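Local coordinates for N5-carboxyaminoimidazole ribonucleotide synthetase (Bacillus anthracis, PDB 3QFF), which probably catalyses the ATP-dependent carboxylation of 5-aminoimidazole ribonucleotide with bicarbonate to N5-carboxyaminoimidazole ribonucleotide in purine biosynthesis, and is bound here to ADP, at residues Glu208-Val220 against Ile228-Ile242. Sequence-based numbering, arbitrary orientation.
Sequences ETKVFPVAENIHV and IVPARITEELSQKAI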
loop_
_atom_site.group_PDB
_atom_site.type_symbol
_atom_site.label_atom_id
_atom_site.label_comp_id
_atom_site.label_asym_id
_atom_site.label_seq_id
_atom_site.Cartn_x
_atom_site.Cartn_y
_atom_site.Cartn_z
ATOM N N GLU A 208 -16.739 -15.742 -4.628
ATOM C CA GLU A 208 -15.518 -16.111 -3.887
ATOM C C GLU A 208 -15.513 -15.408 -2.525
ATOM O O GLU A 208 -15.855 -14.233 -2.444
ATOM C CB GLU A 208 -14.254 -15.744 -4.664
ATOM C CG GLU A 208 -12.996 -16.335 -4.061
ATOM C CD GLU A 208 -11.735 -15.849 -4.731
ATOM O OE1 GLU A 208 -10.660 -16.360 -4.368
ATOM O OE2 GLU A 208 -11.808 -14.956 -5.609
ATOM N N THR A 209 -15.147 -16.131 -1.465
ATOM C CA THR A 209 -15.158 -15.572 -0.106
ATOM C C THR A 209 -13.775 -15.652 0.525
ATOM O O THR A 209 -13.027 -16.607 0.292
ATOM C CB THR A 209 -16.235 -16.280 0.798
ATOM O OG1 THR A 209 -17.525 -16.095 0.206
ATOM C CG2 THR A 209 -16.285 -15.677 2.186
ATOM N N LYS A 210 -13.425 -14.632 1.309
ATOM C CA LYS A 210 -12.221 -14.670 2.133
ATOM C C LYS A 210 -12.582 -14.069 3.467
ATOM O O LYS A 210 -13.396 -13.150 3.533
ATOM C CB LYS A 210 -11.066 -13.872 1.514
ATOM C CG LYS A 210 -10.473 -14.418 0.212
ATOM C CD LYS A 210 -9.604 -15.656 0.403
ATOM C CE LYS A 210 -9.297 -16.226 -0.971
ATOM N NZ LYS A 210 -8.614 -17.524 -0.908
ATOM N N VAL A 211 -11.960 -14.575 4.528
ATOM C CA VAL A 211 -12.176 -14.050 5.868
ATOM C C VAL A 211 -10.825 -13.637 6.458
ATOM O O VAL A 211 -9.812 -14.351 6.321
ATOM C CB VAL A 211 -12.877 -15.079 6.783
ATOM C CG1 VAL A 211 -13.381 -14.424 8.064
ATOM C CG2 VAL A 211 -14.044 -15.719 6.047
ATOM N N PHE A 212 -10.805 -12.471 7.076
ATOM C CA PHE A 212 -9.625 -12.005 7.789
ATOM C C PHE A 212 -9.576 -12.589 9.200
ATOM O O PHE A 212 -10.587 -13.097 9.690
ATOM C CB PHE A 212 -9.611 -10.481 7.847
ATOM C CG PHE A 212 -9.143 -9.851 6.584
ATOM C CD1 PHE A 212 -10.068 -9.327 5.671
ATOM C CD2 PHE A 212 -7.786 -9.798 6.289
ATOM C CE1 PHE A 212 -9.630 -8.721 4.486
ATOM C CE2 PHE A 212 -7.338 -9.190 5.102
ATOM C CZ PHE A 212 -8.258 -8.651 4.205
ATOM N N PRO A 213 -8.397 -12.540 9.844
ATOM C CA PRO A 213 -8.285 -13.109 11.200
ATOM C C PRO A 213 -9.114 -12.317 12.206
ATOM O O PRO A 213 -9.367 -11.120 11.996
ATOM C CB PRO A 213 -6.784 -12.979 11.541
ATOM C CG PRO A 213 -6.091 -12.629 10.263
ATOM C CD PRO A 213 -7.114 -12.029 9.331
ATOM N N VAL A 214 -9.508 -12.969 13.296
ATOM C CA VAL A 214 -10.241 -12.314 14.362
ATOM C C VAL A 214 -9.398 -11.229 15.054
ATOM O O VAL A 214 -8.284 -11.485 15.490
ATOM C CB VAL A 214 -10.753 -13.315 15.437
ATOM C CG1 VAL A 214 -11.661 -12.592 16.428
ATOM C CG2 VAL A 214 -11.485 -14.518 14.801
ATOM N N ALA A 215 -9.963 -10.030 15.174
ATOM C CA ALA A 215 -9.309 -8.936 15.886
ATOM C C ALA A 215 -10.022 -8.700 17.210
ATOM O O ALA A 215 -11.249 -8.712 17.265
ATOM C CB ALA A 215 -9.346 -7.665 15.059
ATOM N N GLU A 216 -9.242 -8.494 18.267
ATOM C CA GLU A 216 -9.782 -8.068 19.562
ATOM C C GLU A 216 -9.803 -6.543 19.593
ATOM O O GLU A 216 -8.764 -5.899 19.384
ATOM C CB GLU A 216 -8.941 -8.650 20.707
ATOM C CG GLU A 216 -9.069 -7.915 22.056
ATOM C CD GLU A 216 -8.066 -8.426 23.105
ATOM O OE1 GLU A 216 -7.236 -9.296 22.781
ATOM O OE2 GLU A 216 -8.108 -7.948 24.259
ATOM N N ASN A 217 -10.977 -5.967 19.861
ATOM C CA ASN A 217 -11.152 -4.521 19.816
ATOM C C ASN A 217 -11.367 -3.875 21.169
ATOM O O ASN A 217 -12.216 -4.322 21.948
ATOM C CB ASN A 217 -12.316 -4.169 18.894
ATOM C CG ASN A 217 -12.094 -4.669 17.502
ATOM O OD1 ASN A 217 -10.983 -4.593 16.983
ATOM N ND2 ASN A 217 -13.136 -5.216 16.892
ATOM N N ILE A 218 -10.608 -2.811 21.421
ATOM C CA ILE A 218 -10.723 -2.056 22.664
ATOM C C ILE A 218 -11.334 -0.682 22.383
ATOM O O ILE A 218 -10.745 0.142 21.665
ATOM C CB ILE A 218 -9.349 -1.996 23.436
ATOM C CG1 ILE A 218 -8.838 -3.425 23.695
ATOM C CG2 ILE A 218 -9.491 -1.188 24.751
ATOM C CD1 ILE A 218 -7.569 -3.554 24.552
ATOM N N HIS A 219 -12.537 -0.464 22.922
ATOM C CA HIS A 219 -13.253 0.805 22.788
ATOM C C HIS A 219 -13.103 1.664 24.042
ATOM O O HIS A 219 -13.010 1.137 25.154
ATOM C CB HIS A 219 -14.739 0.581 22.490
ATOM C CG HIS A 219 -14.990 -0.103 21.185
ATOM N ND1 HIS A 219 -14.973 -1.475 21.053
ATOM C CD2 HIS A 219 -15.234 0.392 19.949
ATOM C CE1 HIS A 219 -15.204 -1.794 19.791
ATOM N NE2 HIS A 219 -15.361 -0.680 19.100
ATOM N N VAL A 220 -13.084 2.979 23.836
ATOM C CA VAL A 220 -12.985 3.982 24.899
ATOM C C VAL A 220 -13.863 5.160 24.493
ATOM O O VAL A 220 -13.706 5.699 23.398
ATOM C CB VAL A 220 -11.507 4.448 25.106
ATOM C CG1 VAL A 220 -11.430 5.805 25.836
ATOM C CG2 VAL A 220 -10.709 3.397 25.852
ATOM N N ILE A 228 -6.325 -5.622 18.197
ATOM C CA ILE A 228 -5.215 -6.505 18.495
ATOM C C ILE A 228 -5.400 -7.794 17.723
ATOM O O ILE A 228 -6.447 -8.425 17.822
ATOM C CB ILE A 228 -5.176 -6.841 19.991
ATOM C CG1 ILE A 228 -5.119 -5.567 20.849
ATOM C CG2 ILE A 228 -4.027 -7.794 20.284
ATOM C CD1 ILE A 228 -5.532 -5.808 22.353
ATOM N N VAL A 229 -4.376 -8.191 16.971
ATOM C CA VAL A 229 -4.465 -9.350 16.106
ATOM C C VAL A 229 -3.155 -10.140 16.199
ATOM O O VAL A 229 -2.083 -9.586 15.946
ATOM C CB VAL A 229 -4.720 -8.932 14.636
ATOM C CG1 VAL A 229 -5.238 -10.109 13.818
ATOM C CG2 VAL A 229 -5.700 -7.758 14.568
ATOM N N PRO A 230 -3.227 -11.442 16.539
ATOM C CA PRO A 230 -4.422 -12.265 16.785
ATOM C C PRO A 230 -5.157 -11.846 18.055
ATOM O O PRO A 230 -4.527 -11.426 19.030
ATOM C CB PRO A 230 -3.850 -13.686 16.940
ATOM C CG PRO A 230 -2.438 -13.610 16.377
ATOM C CD PRO A 230 -1.989 -12.223 16.692
ATOM N N ALA A 231 -6.485 -11.901 18.021
ATOM C CA ALA A 231 -7.283 -11.648 19.228
ATOM C C ALA A 231 -6.817 -12.606 20.325
ATOM O O ALA A 231 -6.496 -13.757 20.048
ATOM C CB ALA A 231 -8.778 -11.843 18.938
ATOM N N ARG A 232 -6.759 -12.129 21.563
ATOM C CA ARG A 232 -6.281 -12.950 22.666
ATOM C C ARG A 232 -7.414 -13.840 23.208
ATOM O O ARG A 232 -7.938 -13.623 24.307
ATOM C CB ARG A 232 -5.636 -12.078 23.754
ATOM C CG ARG A 232 -4.404 -11.293 23.240
ATOM C CD ARG A 232 -3.866 -10.276 24.246
ATOM N NE ARG A 232 -4.801 -9.180 24.482
ATOM C CZ ARG A 232 -4.643 -8.225 25.401
ATOM N NH1 ARG A 232 -5.564 -7.281 25.523
ATOM N NH2 ARG A 232 -3.569 -8.203 26.198
ATOM N N ILE A 233 -7.790 -14.831 22.402
ATOM C CA ILE A 233 -8.911 -15.713 22.702
ATOM C C ILE A 233 -8.537 -17.151 22.351
ATOM O O ILE A 233 -7.553 -17.380 21.645
ATOM C CB ILE A 233 -10.213 -15.281 21.935
ATOM C CG1 ILE A 233 -9.988 -15.308 20.415
ATOM C CG2 ILE A 233 -10.704 -13.900 22.401
ATOM C CD1 ILE A 233 -11.171 -14.855 19.596
ATOM N N THR A 234 -9.317 -18.119 22.844
ATOM C CA THR A 234 -9.067 -19.533 22.553
ATOM C C THR A 234 -9.235 -19.837 21.069
ATOM O O THR A 234 -9.950 -19.122 20.350
ATOM C CB THR A 234 -10.013 -20.463 23.342
ATOM O OG1 THR A 234 -11.365 -20.260 22.902
ATOM C CG2 THR A 234 -9.921 -20.194 24.857
ATOM N N GLU A 235 -8.590 -20.910 20.617
ATOM C CA GLU A 235 -8.736 -21.363 19.241
ATOM C C GLU A 235 -10.195 -21.694 18.931
ATOM O O GLU A 235 -10.606 -21.655 17.777
ATOM C CB GLU A 235 -7.848 -22.584 18.977
ATOM C CG GLU A 235 -7.462 -22.780 17.509
ATOM C CD GLU A 235 -6.635 -21.624 16.970
ATOM O OE1 GLU A 235 -7.030 -21.033 15.935
ATOM O OE2 GLU A 235 -5.603 -21.285 17.598
ATOM N N GLU A 236 -10.966 -22.012 19.968
ATOM C CA GLU A 236 -12.372 -22.390 19.814
ATOM C C GLU A 236 -13.267 -21.181 19.548
ATOM O O GLU A 236 -14.146 -21.247 18.685
ATOM C CB GLU A 236 -12.867 -23.164 21.041
ATOM C CG GLU A 236 -12.423 -24.645 21.083
ATOM C CD GLU A 236 -10.901 -24.841 21.115
ATOM O OE1 GLU A 236 -10.395 -25.633 20.283
ATOM O OE2 GLU A 236 -10.213 -24.201 21.956
ATOM N N LEU A 237 -13.044 -20.100 20.297
ATOM C CA LEU A 237 -13.712 -18.825 20.063
ATOM C C LEU A 237 -13.400 -18.246 18.676
ATOM O O LEU A 237 -14.291 -17.702 18.013
ATOM C CB LEU A 237 -13.347 -17.797 21.146
ATOM C CG LEU A 237 -14.194 -17.721 22.422
ATOM C CD1 LEU A 237 -13.549 -16.828 23.446
ATOM C CD2 LEU A 237 -15.605 -17.232 22.130
ATOM N N SER A 238 -12.138 -18.344 18.263
ATOM C CA SER A 238 -11.695 -17.842 16.965
ATOM C C SER A 238 -12.407 -18.538 15.825
ATOM O O SER A 238 -12.958 -17.885 14.941
ATOM C CB SER A 238 -10.188 -18.038 16.793
ATOM O OG SER A 238 -9.488 -17.162 17.645
ATOM N N GLN A 239 -12.387 -19.867 15.856
ATOM C CA GLN A 239 -13.030 -20.675 14.823
ATOM C C GLN A 239 -14.531 -20.403 14.744
ATOM O O GLN A 239 -15.092 -20.388 13.665
ATOM C CB GLN A 239 -12.778 -22.162 15.062
ATOM C CG GLN A 239 -11.362 -22.608 14.734
ATOM C CD GLN A 239 -11.092 -24.065 15.120
ATOM O OE1 GLN A 239 -11.970 -24.768 15.637
ATOM N NE2 GLN A 239 -9.868 -24.516 14.877
ATOM N N LYS A 240 -15.154 -20.189 15.898
ATOM C CA LYS A 240 -16.565 -19.835 16.007
ATOM C C LYS A 240 -16.882 -18.459 15.396
ATOM O O LYS A 240 -17.830 -18.325 14.615
ATOM C CB LYS A 240 -16.960 -19.850 17.479
ATOM C CG LYS A 240 -18.436 -19.924 17.761
ATOM C CD LYS A 240 -18.652 -19.898 19.277
ATOM C CE LYS A 240 -19.763 -20.842 19.698
ATOM N NZ LYS A 240 -20.032 -20.709 21.148
ATOM N N ALA A 241 -16.095 -17.441 15.759
ATOM C CA ALA A 241 -16.288 -16.107 15.211
ATOM C C ALA A 241 -16.165 -16.136 13.689
ATOM O O ALA A 241 -16.981 -15.526 12.991
ATOM C CB ALA A 241 -15.286 -15.106 15.831
ATOM N N ILE A 242 -15.165 -16.862 13.187
ATOM C CA ILE A 242 -14.943 -16.983 11.741
ATOM C C ILE A 242 -16.085 -17.724 11.051
ATOM O O ILE A 242 -16.566 -17.290 9.996
ATOM C CB ILE A 242 -13.578 -17.631 11.418
ATOM C CG1 ILE A 242 -12.457 -16.638 11.717
ATOM C CG2 ILE A 242 -13.489 -18.025 9.951
ATOM C CD1 ILE A 242 -11.177 -17.298 12.072
#
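Glu-216 packs its stem on Ala-231 and Ile-228 and delivers its carboxylate to Arg-232. Its CB lies 3.7 Å from Ala-231 CB, and CG lies beside Ile-228 CD1. With CG anti to the backbone N (chi1 159°) and the chain extended beyond it, the carboxylate is carried to Arg-232, which grips it side-on: Arg-232 NE donates to Glu-216 OE1 at 3.0 Å, almost straight (173° at the hydrogen), and Arg-232 NH1 to Glu-216 OE2 at 2.9 Å. The planes of the two groups are 26° apart and NH1 comes to OE2 from above the carboxylate plane, so the pairing is not flat. Glu-216 OE1 also accepts from Arg-232 N at 3.1 Å, on its anti side, whereas NE uses the syn side; the two donors arrive from opposite faces of the plane. This triple grip ties the carboxylate to the inverse gamma turn centred on Arg-232. OE2 is shared with Lys-195, and Arg-232 NH2 has Glu-366 as a second acidic partner, giving an alternating chain of charges.

Val-214 divides its branches: CG1 touches Ala-231 CB and Ile-233 CD1, while CG2 faces the helix at Ala-241 CB and Ile-242 CG1.

Mutual backbone bonds between Glu-216 and Ile-228 define an antiparallel hydrogen-bonded pair in the ATP-grasp domain's hairpin of strands 209-220 and 223-229. Strand 195-203 flanks 209-220, helix 235-251 packs at Val-214, and helix 365-374 contacts Ile-228 and Arg-232.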